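Local coordinates for FHA domain-containing protein FhaA (Mycobacterium tuberculosis, PDB 3PO8) that regulates cell growth and peptidoglycan synthesis by binding MviN, using its FHA domain to interact with phosphorylated MviN and the phosphorylated kinase PknB, at residues T7-L10 and R16-Q19; S24-I27 and D32-F35; R44-I49 and N65-N70. All blocks are in the same frame, centred on the assembly; numbering follows the deposited sequence.

Interaction 1. Residues T7-L10 and R16-Q19; sequences TLQL and RTYQ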
ATOM      1  N   THR A   7       5.084  -0.580   7.810  1.00 12.37           N
ATOM      2  CA  THR A   7       4.777   0.800   7.470  1.00 12.93           C
ATOM      3  C   THR A   7       4.839   1.041   5.988  1.00 12.30           C
ATOM      4  O   THR A   7       5.628   0.433   5.245  1.00 13.38           O
ATOM      5  CB  THR A   7       5.693   1.811   8.172  1.00 13.44           C
ATOM      6  OG1 THR A   7       7.060   1.515   7.863  1.00 15.09           O
ATOM      7  CG2 THR A   7       5.463   1.763   9.643  1.00 16.14           C
ATOM      8  N   LEU A   8       3.979   1.954   5.573  1.00 11.75           N
ATOM      9  CA  LEU A   8       3.893   2.415   4.194  1.00 11.25           C
ATOM     10  C   LEU A   8       4.255   3.885   4.244  1.00 11.51           C
ATOM     11  O   LEU A   8       3.605   4.635   4.983  1.00 14.03           O
ATOM     12  CB  LEU A   8       2.459   2.297   3.691  1.00 11.36           C
ATOM     13  CG  LEU A   8       1.755   0.936   3.788  1.00 13.18           C
ATOM     14  CD1 LEU A   8       0.353   1.012   3.192  1.00 15.61           C
ATOM     15  CD2 LEU A   8       2.599  -0.095   3.101  1.00 16.94           C
ATOM     16  N   GLN A   9       5.264   4.314   3.511  1.00 11.09           N
ATOM     17  CA  GLN A   9       5.652   5.729   3.504  1.00 11.66           C
ATOM     18  C   GLN A   9       5.599   6.297   2.095  1.00 13.29           C
ATOM     19  O   GLN A   9       6.218   5.744   1.171  1.00 11.90           O
ATOM     20  CB  GLN A   9       7.066   5.917   4.064  1.00 12.16           C
ATOM     21  CG  GLN A   9       7.513   7.359   4.061  1.00 13.89           C
ATOM     22  CD  GLN A   9       8.728   7.590   4.898  1.00 17.51           C
ATOM     23  OE1 GLN A   9       9.702   6.852   4.807  1.00 21.16           O
ATOM     24  NE2 GLN A   9       8.697   8.644   5.709  1.00 20.78           N
ATOM     25  N   LEU A  10       4.835   7.377   1.909  1.00 15.04           N
ATOM     26  CA  LEU A  10       4.757   8.042   0.616  1.00 17.82           C
ATOM     27  C   LEU A  10       6.092   8.680   0.316  1.00 19.43           C
ATOM     28  O   LEU A  10       6.694   9.330   1.184  1.00 20.35           O
ATOM     29  CB  LEU A  10       3.669   9.112   0.618  1.00 18.47           C
ATOM     30  CG  LEU A  10       2.282   8.728   0.165  1.00 21.26           C
ATOM     31  CD1 LEU A  10       1.341   9.898   0.397  1.00 21.48           C
ATOM     32  CD2 LEU A  10       2.293   8.340  -1.297  1.00 20.79           C
ATOM     33  N   ARG A  16       4.703  11.211   4.555  1.00 15.98           N
ATOM     34  CA  ARG A  16       3.496  10.701   5.199  1.00 15.28           C
ATOM     35  C   ARG A  16       3.466   9.168   5.237  1.00 14.29           C
ATOM     36  O   ARG A  16       3.724   8.508   4.233  1.00 13.83           O
ATOM     37  CB  ARG A  16       2.243  11.218   4.493  1.00 14.75           C
ATOM     38  CG  ARG A  16       0.982  10.972   5.244  1.00 15.48           C
ATOM     39  CD  ARG A  16      -0.133  11.934   4.822  1.00 16.55           C
ATOM     40  NE  ARG A  16      -0.458  11.821   3.416  1.00 17.21           N
ATOM     41  CZ  ARG A  16      -1.483  11.142   2.912  1.00 14.64           C
ATOM     42  NH1 ARG A  16      -2.326  10.491   3.708  1.00 15.77           N
ATOM     43  NH2 ARG A  16      -1.689  11.154   1.601  1.00 15.14           N
ATOM     44  N   THR A  17       3.091   8.638   6.399  1.00 13.13           N
ATOM     45  CA  THR A  17       3.238   7.231   6.725  1.00 13.53           C
ATOM     46  C   THR A  17       1.933   6.649   7.251  1.00 12.94           C
ATOM     47  O   THR A  17       1.167   7.313   7.924  1.00 14.19           O
ATOM     48  CB  THR A  17       4.352   7.070   7.779  1.00 13.99           C
ATOM     49  OG1 THR A  17       5.606   7.457   7.186  1.00 16.65           O
ATOM     50  CG2 THR A  17       4.470   5.657   8.291  1.00 16.61           C
ATOM     51  N   TYR A  18       1.703   5.379   6.917  1.00 12.22           N
ATOM     52  CA  TYR A  18       0.597   4.612   7.425  1.00 11.91           C
ATOM     53  C   TYR A  18       1.103   3.270   7.933  1.00 12.31           C
ATOM     54  O   TYR A  18       1.914   2.606   7.252  1.00 12.46           O
ATOM     55  CB  TYR A  18      -0.415   4.396   6.309  1.00 11.87           C
ATOM     56  CG  TYR A  18      -1.564   3.520   6.717  1.00 12.52           C
ATOM     57  CD1 TYR A  18      -2.577   4.006   7.522  1.00 15.43           C
ATOM     58  CD2 TYR A  18      -1.624   2.204   6.320  1.00 12.90           C
ATOM     59  CE1 TYR A  18      -3.641   3.190   7.900  1.00 16.46           C
ATOM     60  CE2 TYR A  18      -2.677   1.370   6.701  1.00 12.74           C
ATOM     61  CZ  TYR A  18      -3.679   1.872   7.482  1.00 13.07           C
ATOM     62  OH  TYR A  18      -4.745   1.089   7.888  1.00 15.19           O
ATOM     63  N   GLN A  19       0.657   2.893   9.118  1.00 13.21           N
ATOM     64  CA  GLN A  19       1.003   1.615   9.703  1.00 13.32           C
ATOM     65  C   GLN A  19      -0.135   0.630   9.493  1.00 13.00           C
ATOM     66  O   GLN A  19      -1.262   0.913   9.851  1.00 12.90           O
ATOM     67  CB  GLN A  19       1.315   1.769  11.188  1.00 14.70           C
ATOM     68  CG  GLN A  19       1.872   0.508  11.802  1.00 16.92           C
ATOM     69  CD  GLN A  19       2.602   0.745  13.091  1.00 22.10           C
ATOM     70  OE1 GLN A  19       2.156   0.307  14.139  1.00 28.43           O
ATOM     71  NE2 GLN A  19       3.728   1.439  13.022  1.00 25.31           N
TER
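Thr7 and Gln19 open this antiparallel pairing as a non-hydrogen-bonded pair. The methyl CG2 of Thr7 lies 3.8 Å from Gln19 NE2, and the two side chains cross at a slant. The CB of Thr7 also meets the methyl CG2 of Thr17 on the same face of the sheet. Leu8 comes next and forms the hydrogen-bonded pair with Tyr18. Leu8 N donates to Tyr18 O at 2.7 Å, and Tyr18 N returns a bond to Leu8 O at 2.8 Å. Both bonds are nearly straight. Leu8 O also receives a CA-H...O contact from Thr17 CA at 3.1 Å. On the buried face the side chains of Leu8 and Tyr18 run side by side. Leu8 CD1 reaches the edge of the phenol ring at CD2, 3.9 Å away. The ring is carried there with CG opposite the backbone N (chi1 176°). It meets the ring of Phe35 with the two planes nearly parallel, and its hydroxyl bonds with Asn25 OD1. Gln9 returns to the face of Thr7. Its extended chain passes Thr17 OG1, with CG 3.7 Å from that oxygen. The polar ends have other partners: Gln9 NE2 and Thr17 OG1 both bond to Gly15 O, and Gln9 OE1 bonds to Arg95. Leu10 closes the pairing, its N donating to Arg16 O at 2.8 Å. Leu10 CD1 lies 3.5 Å from Arg16 NH2, in an oblique approach to the guanidinium. Arg36 O takes a hydrogen bond from NH2. Leu8, Leu10 and Tyr18 are buried toward the core, while Thr7, Gln9, Thr17 and Gln19 line the outer face. This is a beta hairpin at the edge of one sheet of the FHA beta sandwich.

Interaction 2. Residues S24-I27 and D32-F35; sequences SNII and DAQF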
ATOM      1  N   SER A  24      -7.995  -5.854   6.667  1.00 14.68           N
ATOM      2  CA  SER A  24      -7.923  -5.190   5.395  1.00 15.61           C
ATOM      3  C   SER A  24      -7.549  -3.712   5.555  1.00 14.37           C
ATOM      4  O   SER A  24      -8.092  -3.011   6.406  1.00 16.81           O
ATOM      5  CB  SER A  24      -9.270  -5.321   4.704  1.00 17.14           C
ATOM      6  OG  SER A  24      -9.374  -4.437   3.629  1.00 21.94           O
ATOM      7  N   ASN A  25      -6.616  -3.254   4.730  1.00 12.32           N
ATOM      8  CA  ASN A  25      -6.170  -1.863   4.714  1.00 12.11           C
ATOM      9  C   ASN A  25      -6.284  -1.331   3.307  1.00 11.64           C
ATOM     10  O   ASN A  25      -5.511  -1.757   2.443  1.00 11.66           O
ATOM     11  CB  ASN A  25      -4.697  -1.759   5.143  1.00 11.75           C
ATOM     12  CG  ASN A  25      -4.442  -2.259   6.549  1.00 11.54           C
ATOM     13  OD1 ASN A  25      -4.348  -1.467   7.484  1.00 11.54           O
ATOM     14  ND2 ASN A  25      -4.325  -3.574   6.708  1.00 11.55           N
ATOM     15  N   ILE A  26      -7.239  -0.448   3.057  1.00 11.70           N
ATOM     16  CA  ILE A  26      -7.493   0.043   1.709  1.00 12.00           C
ATOM     17  C   ILE A  26      -6.727   1.321   1.441  1.00 11.69           C
ATOM     18  O   ILE A  26      -6.744   2.252   2.229  1.00 11.33           O
ATOM     19  CB  ILE A  26      -9.013   0.320   1.502  1.00 13.83           C
ATOM     20  CG1 ILE A  26      -9.823  -0.962   1.761  1.00 16.93           C
ATOM     21  CG2 ILE A  26      -9.312   0.981   0.129  1.00 15.48           C
ATOM     22  CD1 ILE A  26      -9.615  -2.074   0.779  1.00 20.61           C
ATOM     23  N   ILE A  27      -6.020   1.342   0.315  1.00 10.82           N
ATOM     24  CA  ILE A  27      -5.365   2.540  -0.186  1.00 11.23           C
ATOM     25  C   ILE A  27      -6.154   3.037  -1.376  1.00 10.96           C
ATOM     26  O   ILE A  27      -6.493   2.266  -2.267  1.00 11.09           O
ATOM     27  CB  ILE A  27      -3.914   2.247  -0.614  1.00 11.63           C
ATOM     28  CG1 ILE A  27      -3.089   1.722   0.537  1.00 13.87           C
ATOM     29  CG2 ILE A  27      -3.267   3.480  -1.189  1.00 13.56           C
ATOM     30  CD1 ILE A  27      -1.750   1.268   0.074  1.00 20.36           C
ATOM     31  N   ASP A  32     -13.286   6.586   2.214  1.00 18.92           N
ATOM     32  CA  ASP A  32     -13.335   5.312   2.946  1.00 19.34           C
ATOM     33  C   ASP A  32     -11.958   4.617   3.043  1.00 17.94           C
ATOM     34  O   ASP A  32     -11.800   3.634   3.787  1.00 20.13           O
ATOM     35  CB  ASP A  32     -14.458   4.358   2.451  1.00 20.97           C
ATOM     36  CG  ASP A  32     -14.466   4.125   0.949  1.00 23.80           C
ATOM     37  OD1 ASP A  32     -13.677   4.753   0.213  1.00 27.01           O
ATOM     38  OD2 ASP A  32     -15.315   3.309   0.487  1.00 28.51           O
ATOM     39  N   ALA A  33     -10.958   5.138   2.337  1.00 16.16           N
ATOM     40  CA  ALA A  33      -9.619   4.547   2.368  1.00 13.82           C
ATOM     41  C   ALA A  33      -8.983   4.717   3.715  1.00 14.09           C
ATOM     42  O   ALA A  33      -9.147   5.760   4.352  1.00 15.23           O
ATOM     43  CB  ALA A  33      -8.706   5.175   1.260  1.00 14.09           C
ATOM     44  N   GLN A  34      -8.260   3.691   4.148  1.00 12.77           N
ATOM     45  CA  GLN A  34      -7.439   3.776   5.352  1.00 13.32           C
ATOM     46  C   GLN A  34      -6.218   4.645   5.151  1.00 12.86           C
ATOM     47  O   GLN A  34      -5.769   5.319   6.074  1.00 14.38           O
ATOM     48  CB  GLN A  34      -7.014   2.384   5.828  1.00 13.97           C
ATOM     49  CG  GLN A  34      -8.058   1.667   6.703  1.00 16.62           C
ATOM     50  CD  GLN A  34      -9.233   1.129   5.959  1.00 19.87           C
ATOM     51  OE1 GLN A  34      -9.111   0.537   4.882  1.00 19.94           O
ATOM     52  NE2 GLN A  34     -10.411   1.317   6.538  1.00 21.65           N
ATOM     53  N   PHE A  35      -5.643   4.596   3.945  1.00 11.61           N
ATOM     54  CA  PHE A  35      -4.517   5.444   3.554  1.00 11.52           C
ATOM     55  C   PHE A  35      -4.971   6.123   2.266  1.00 10.63           C
ATOM     56  O   PHE A  35      -5.099   5.500   1.216  1.00 11.21           O
ATOM     57  CB  PHE A  35      -3.248   4.612   3.345  1.00 11.71           C
ATOM     58  CG  PHE A  35      -1.973   5.406   3.252  1.00 12.54           C
ATOM     59  CD1 PHE A  35      -1.806   6.628   3.889  1.00 14.48           C
ATOM     60  CD2 PHE A  35      -0.893   4.876   2.578  1.00 12.80           C
ATOM     61  CE1 PHE A  35      -0.586   7.313   3.814  1.00 15.61           C
ATOM     62  CE2 PHE A  35       0.321   5.541   2.518  1.00 15.36           C
ATOM     63  CZ  PHE A  35       0.463   6.762   3.133  1.00 15.25           C
TER
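Ile26 O receives two backbone N-H groups in this FHA beta sandwich, from Gln34 at the end of a loop and from Phe35 at the start of the short parallel edge strand. Phe35 N gives the straighter bond, at 3.1 Å and in the carbonyl plane. Gln34 N gives a weak one, bent to 123° at the hydrogen. The other polar group of Ile26 is also taken. Its N donates to the side-chain oxygen OE1 of Gln34 at 2.8 Å. This bond is nearly straight and uses a lone pair in the plane of the amide. Gln34 can reach back because its chain folds at chi2 (75°). Its amide oxygen accepts a strand N-H much as a backbone carbonyl would, and it lies 3.4 Å from Ile26 CB. One residue on, Ile27 and Phe35 form a parallel bridge. Their side chains run alongside each other into the core, where Leu8 and Ile92 of the facing sheet meet them. The Ile27 CA-H points to Phe35 O, with a CA to O distance of 3.3 Å. The branch of Ile27 that touches Phe35 is CG1, which lies near the plane of the ring at its edge and 4.0 Å from Phe35 CB.

Interaction 3. Residues R44-I49 and N65-N70; sequences RRHLEI and NGTTVN. With PO4 (phosphate ion), chain B.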
ATOM      1  N   ARG A  44     -10.655   5.308  -6.325  1.00 12.82           N
ATOM      2  CA  ARG A  44     -11.262   5.596  -5.020  1.00 13.71           C
ATOM      3  C   ARG A  44     -10.872   4.497  -4.015  1.00 13.54           C
ATOM      4  O   ARG A  44     -10.474   4.775  -2.891  1.00 13.65           O
ATOM      5  CB  ARG A  44     -12.775   5.747  -5.150  1.00 15.43           C
ATOM      6  CG  ARG A  44     -13.156   7.073  -5.741  1.00 19.14           C
ATOM      7  CD  ARG A  44     -14.595   7.060  -6.181  1.00 24.04           C
ATOM      8  NE  ARG A  44     -14.725   6.502  -7.527  1.00 28.79           N
ATOM      9  CZ  ARG A  44     -15.874   6.116  -8.078  1.00 33.10           C
ATOM     10  NH1 ARG A  44     -17.020   6.214  -7.405  1.00 34.89           N
ATOM     11  NH2 ARG A  44     -15.884   5.627  -9.315  1.00 34.21           N
ATOM     12  N   ARG A  45     -11.010   3.248  -4.435  1.00 13.69           N
ATOM     13  CA  ARG A  45     -10.492   2.094  -3.677  1.00 13.78           C
ATOM     14  C   ARG A  45      -9.557   1.370  -4.630  1.00 11.80           C
ATOM     15  O   ARG A  45      -9.997   0.696  -5.557  1.00 13.62           O
ATOM     16  CB  ARG A  45     -11.635   1.186  -3.242  1.00 14.47           C
ATOM     17  CG  ARG A  45     -12.632   1.902  -2.358  1.00 17.73           C
ATOM     18  CD  ARG A  45     -13.788   0.975  -1.955  1.00 24.26           C
ATOM     19  NE  ARG A  45     -13.417   0.182  -0.792  1.00 29.36           N
ATOM     20  CZ  ARG A  45     -14.167  -0.764  -0.227  1.00 33.41           C
ATOM     21  NH1 ARG A  45     -15.367  -1.077  -0.713  1.00 35.56           N
ATOM     22  NH2 ARG A  45     -13.708  -1.404   0.839  1.00 34.85           N
ATOM     23  N   HIS A  46      -8.257   1.574  -4.455  1.00 10.90           N
ATOM     24  CA  HIS A  46      -7.292   1.186  -5.469  1.00 10.55           C
ATOM     25  C   HIS A  46      -6.648  -0.156  -5.216  1.00  9.87           C
ATOM     26  O   HIS A  46      -6.537  -0.986  -6.126  1.00 11.00           O
ATOM     27  CB  HIS A  46      -6.228   2.261  -5.608  1.00 10.52           C
ATOM     28  CG  HIS A  46      -5.357   2.105  -6.814  1.00 10.78           C
ATOM     29  ND1 HIS A  46      -5.432   2.965  -7.885  1.00 11.65           N
ATOM     30  CD2 HIS A  46      -4.352   1.243  -7.088  1.00 12.60           C
ATOM     31  CE1 HIS A  46      -4.535   2.615  -8.787  1.00 11.02           C
ATOM     32  NE2 HIS A  46      -3.864   1.567  -8.330  1.00 10.89           N
ATOM     33  N   LEU A  47      -6.163  -0.356  -3.996  1.00 10.01           N
ATOM     34  CA  LEU A  47      -5.614  -1.626  -3.619  1.00 10.25           C
ATOM     35  C   LEU A  47      -5.917  -1.866  -2.169  1.00  9.67           C
ATOM     36  O   LEU A  47      -6.233  -0.937  -1.434  1.00 10.66           O
ATOM     37  CB  LEU A  47      -4.111  -1.723  -3.920  1.00 11.82           C
ATOM     38  CG  LEU A  47      -3.200  -0.756  -3.179  1.00 11.91           C
ATOM     39  CD1 LEU A  47      -2.797  -1.305  -1.802  1.00 15.13           C
ATOM     40  CD2 LEU A  47      -1.914  -0.463  -3.962  1.00 11.86           C
ATOM     41  N   GLU A  48      -5.844  -3.135  -1.772  1.00 10.36           N
ATOM     42  CA  GLU A  48      -5.941  -3.519  -0.388  1.00 11.90           C
ATOM     43  C   GLU A  48      -4.681  -4.213   0.028  1.00 10.40           C
ATOM     44  O   GLU A  48      -4.067  -4.903  -0.761  1.00 11.29           O
ATOM     45  CB  GLU A  48      -7.157  -4.419  -0.169  1.00 13.76           C
ATOM     46  CG  GLU A  48      -7.037  -5.849  -0.532  1.00 17.57           C
ATOM     47  CD  GLU A  48      -8.141  -6.739   0.093  1.00 19.96           C
ATOM     48  OE1 GLU A  48      -8.740  -6.397   1.161  1.00 23.72           O
ATOM     49  OE2 GLU A  48      -8.376  -7.799  -0.510  1.00 26.53           O
ATOM     50  N   ILE A  49      -4.285  -4.015   1.273  1.00  9.78           N
ATOM     51  CA  ILE A  49      -3.221  -4.802   1.872  1.00 10.02           C
ATOM     52  C   ILE A  49      -3.837  -5.512   3.057  1.00  9.38           C
ATOM     53  O   ILE A  49      -4.372  -4.870   3.961  1.00 11.64           O
ATOM     54  CB  ILE A  49      -2.007  -3.995   2.298  1.00 10.11           C
ATOM     55  CG1 ILE A  49      -1.379  -3.321   1.073  1.00 11.10           C
ATOM     56  CG2 ILE A  49      -0.978  -4.911   2.942  1.00 12.53           C
ATOM     57  CD1 ILE A  49      -0.321  -2.258   1.335  1.00 11.89           C
ATOM     58  N   ASN A  65      -6.028   2.292 -13.317  1.00 15.22           N
ATOM     59  CA  ASN A  65      -4.657   2.438 -13.849  1.00 14.70           C
ATOM     60  C   ASN A  65      -3.671   1.351 -13.440  1.00 13.50           C
ATOM     61  O   ASN A  65      -2.535   1.346 -13.894  1.00 15.15           O
ATOM     62  CB  ASN A  65      -4.112   3.825 -13.518  1.00 14.84           C
ATOM     63  CG  ASN A  65      -4.855   4.916 -14.265  1.00 15.99           C
ATOM     64  OD1 ASN A  65      -5.196   4.749 -15.422  1.00 20.73           O
ATOM     65  ND2 ASN A  65      -5.085   6.043 -13.617  1.00 17.19           N
ATOM     66  N   GLY A  66      -4.116   0.444 -12.590  1.00 13.18           N
ATOM     67  CA  GLY A  66      -3.271  -0.649 -12.110  1.00 11.90           C
ATOM     68  C   GLY A  66      -2.309  -0.295 -10.997  1.00 11.46           C
ATOM     69  O   GLY A  66      -2.191   0.850 -10.592  1.00 11.32           O
ATOM     70  N   THR A  67      -1.620  -1.325 -10.539  1.00 11.89           N
ATOM     71  CA  THR A  67      -0.659  -1.218  -9.457  1.00 11.54           C
ATOM     72  C   THR A  67       0.591  -1.964  -9.879  1.00 11.83           C
ATOM     73  O   THR A  67       0.510  -3.010 -10.499  1.00 11.76           O
ATOM     74  CB  THR A  67      -1.224  -1.829  -8.146  1.00 12.07           C
ATOM     75  OG1 THR A  67      -2.429  -1.154  -7.790  1.00 13.58           O
ATOM     76  CG2 THR A  67      -0.237  -1.730  -7.006  1.00 12.84           C
ATOM     77  N   THR A  68       1.756  -1.438  -9.533  1.00 10.78           N
ATOM     78  CA  THR A  68       2.999  -2.196  -9.671  1.00 11.01           C
ATOM     79  C   THR A  68       3.734  -2.281  -8.354  1.00 10.02           C
ATOM     80  O   THR A  68       3.590  -1.434  -7.480  1.00 10.13           O
ATOM     81  CB  THR A  68       3.981  -1.636 -10.715  1.00 11.59           C
ATOM     82  OG1 THR A  68       4.469  -0.363 -10.298  1.00 12.90           O
ATOM     83  CG2 THR A  68       3.313  -1.460 -12.045  1.00 11.79           C
ATOM     84  N   VAL A  69       4.485  -3.354  -8.208  1.00 10.08           N
ATOM     85  CA  VAL A  69       5.415  -3.489  -7.088  1.00 10.11           C
ATOM     86  C   VAL A  69       6.782  -3.779  -7.679  1.00 10.41           C
ATOM     87  O   VAL A  69       6.926  -4.688  -8.496  1.00 11.00           O
ATOM     88  CB  VAL A  69       5.011  -4.577  -6.069  1.00 10.08           C
ATOM     89  CG1 VAL A  69       6.012  -4.611  -4.875  1.00 10.88           C
ATOM     90  CG2 VAL A  69       3.603  -4.355  -5.576  1.00 10.54           C
ATOM     91  N   ASN A  70       7.759  -2.956  -7.292  1.00 10.85           N
ATOM     92  CA  ASN A  70       9.115  -3.051  -7.834  1.00 12.15           C
ATOM     93  C   ASN A  70       9.062  -3.035  -9.351  1.00 12.24           C
ATOM     94  O   ASN A  70       9.760  -3.808 -10.021  1.00 12.76           O
ATOM     95  CB  ASN A  70       9.835  -4.276  -7.289  1.00 11.96           C
ATOM     96  CG  ASN A  70       9.949  -4.247  -5.773  1.00 11.32           C
ATOM     97  OD1 ASN A  70       9.891  -3.182  -5.146  1.00 12.07           O
ATOM     98  ND2 ASN A  70      10.129  -5.409  -5.178  1.00 14.39           N
TER
HETATM   99  P   PO4 B 101     -12.094   4.678 -10.072  1.00 28.05           P
HETATM  100  O1  PO4 B 101     -12.596   3.261  -9.903  1.00 30.60           O
HETATM  101  O2  PO4 B 101     -13.115   5.392 -10.949  1.00 28.89           O
HETATM  102  O3  PO4 B 101     -12.079   5.301  -8.701  1.00 29.64           O
HETATM  103  O4  PO4 B 101     -10.765   4.698 -10.778  1.00 28.38           O
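The phosphothreonine-binding end of an FHA domain is built from loops, and this contact ties two of them together next to the site. His46 is the histidine of the Ser-x-x-His motif characteristic of FHA domains. Its NE2 donates to Gly66 O at 2.9 Å, with an angle of 145° at the hydrogen. The oxygen lies in the ring plane, but NE2 sits well above the plane of the glycine carbonyl. Thr67 OG1 is also at this edge of the ring, 3.1 Å from NE2, and is itself hydrogen-bonded to Asp60. A chi1 of -168° swings the imidazole away from its own N and across to the Gly66 loop. Its ND1 accepts a bond from Ser43 N, so both ring nitrogens are engaged and the ring's rotation is fixed. The histidine therefore links the Ser43 loop to the loop at Gly66. The neighbouring Leu47 packs its CD2 against the methyl CG2 of Thr67 at 3.7 Å, their side chains nearly perpendicular. His46 and Leu47 both face Ile27, forming a classic beta bulge at the start of strand 47-51. Outside this buried link, Arg44 holds a phosphate ion, probably from the crystallisation liquor, together with Ser43 OG and Thr64 OG1. Its place at the binding loops suggests that it mimics the phosphate of phosphothreonine. Arg44 N donates to phosphate O3 at 2.8 Å, and NE reaches the same oxygen at 3.1 Å. The guanidinium edge extends to a second oxygen: Arg44 NH2 meets phosphate O2 at 3.2 Å, in plane and almost straight.

How the interactions relate
From the N terminus, interaction 1 closes the first hairpin, with five residues between 7-10 and 16-19. The chain then crosses to the other sheet, where interaction 2 closes the short loop between 24-27 and 32-35. Interaction 3 spans a longer excursion, from 44-49 through strand 56-60 to 65-70. The three follow in series, and none encloses another. Tyr18 and Phe35 join interactions 1 and 2 across the sandwich. Strands 23-28 and 47-51 are neighbours, so backbone bonds connect interactions 2 and 3 directly. Interactions 1 and 3 lie on opposite sides of the chain's centre, yet Leu8 and Ile49 meet in the core.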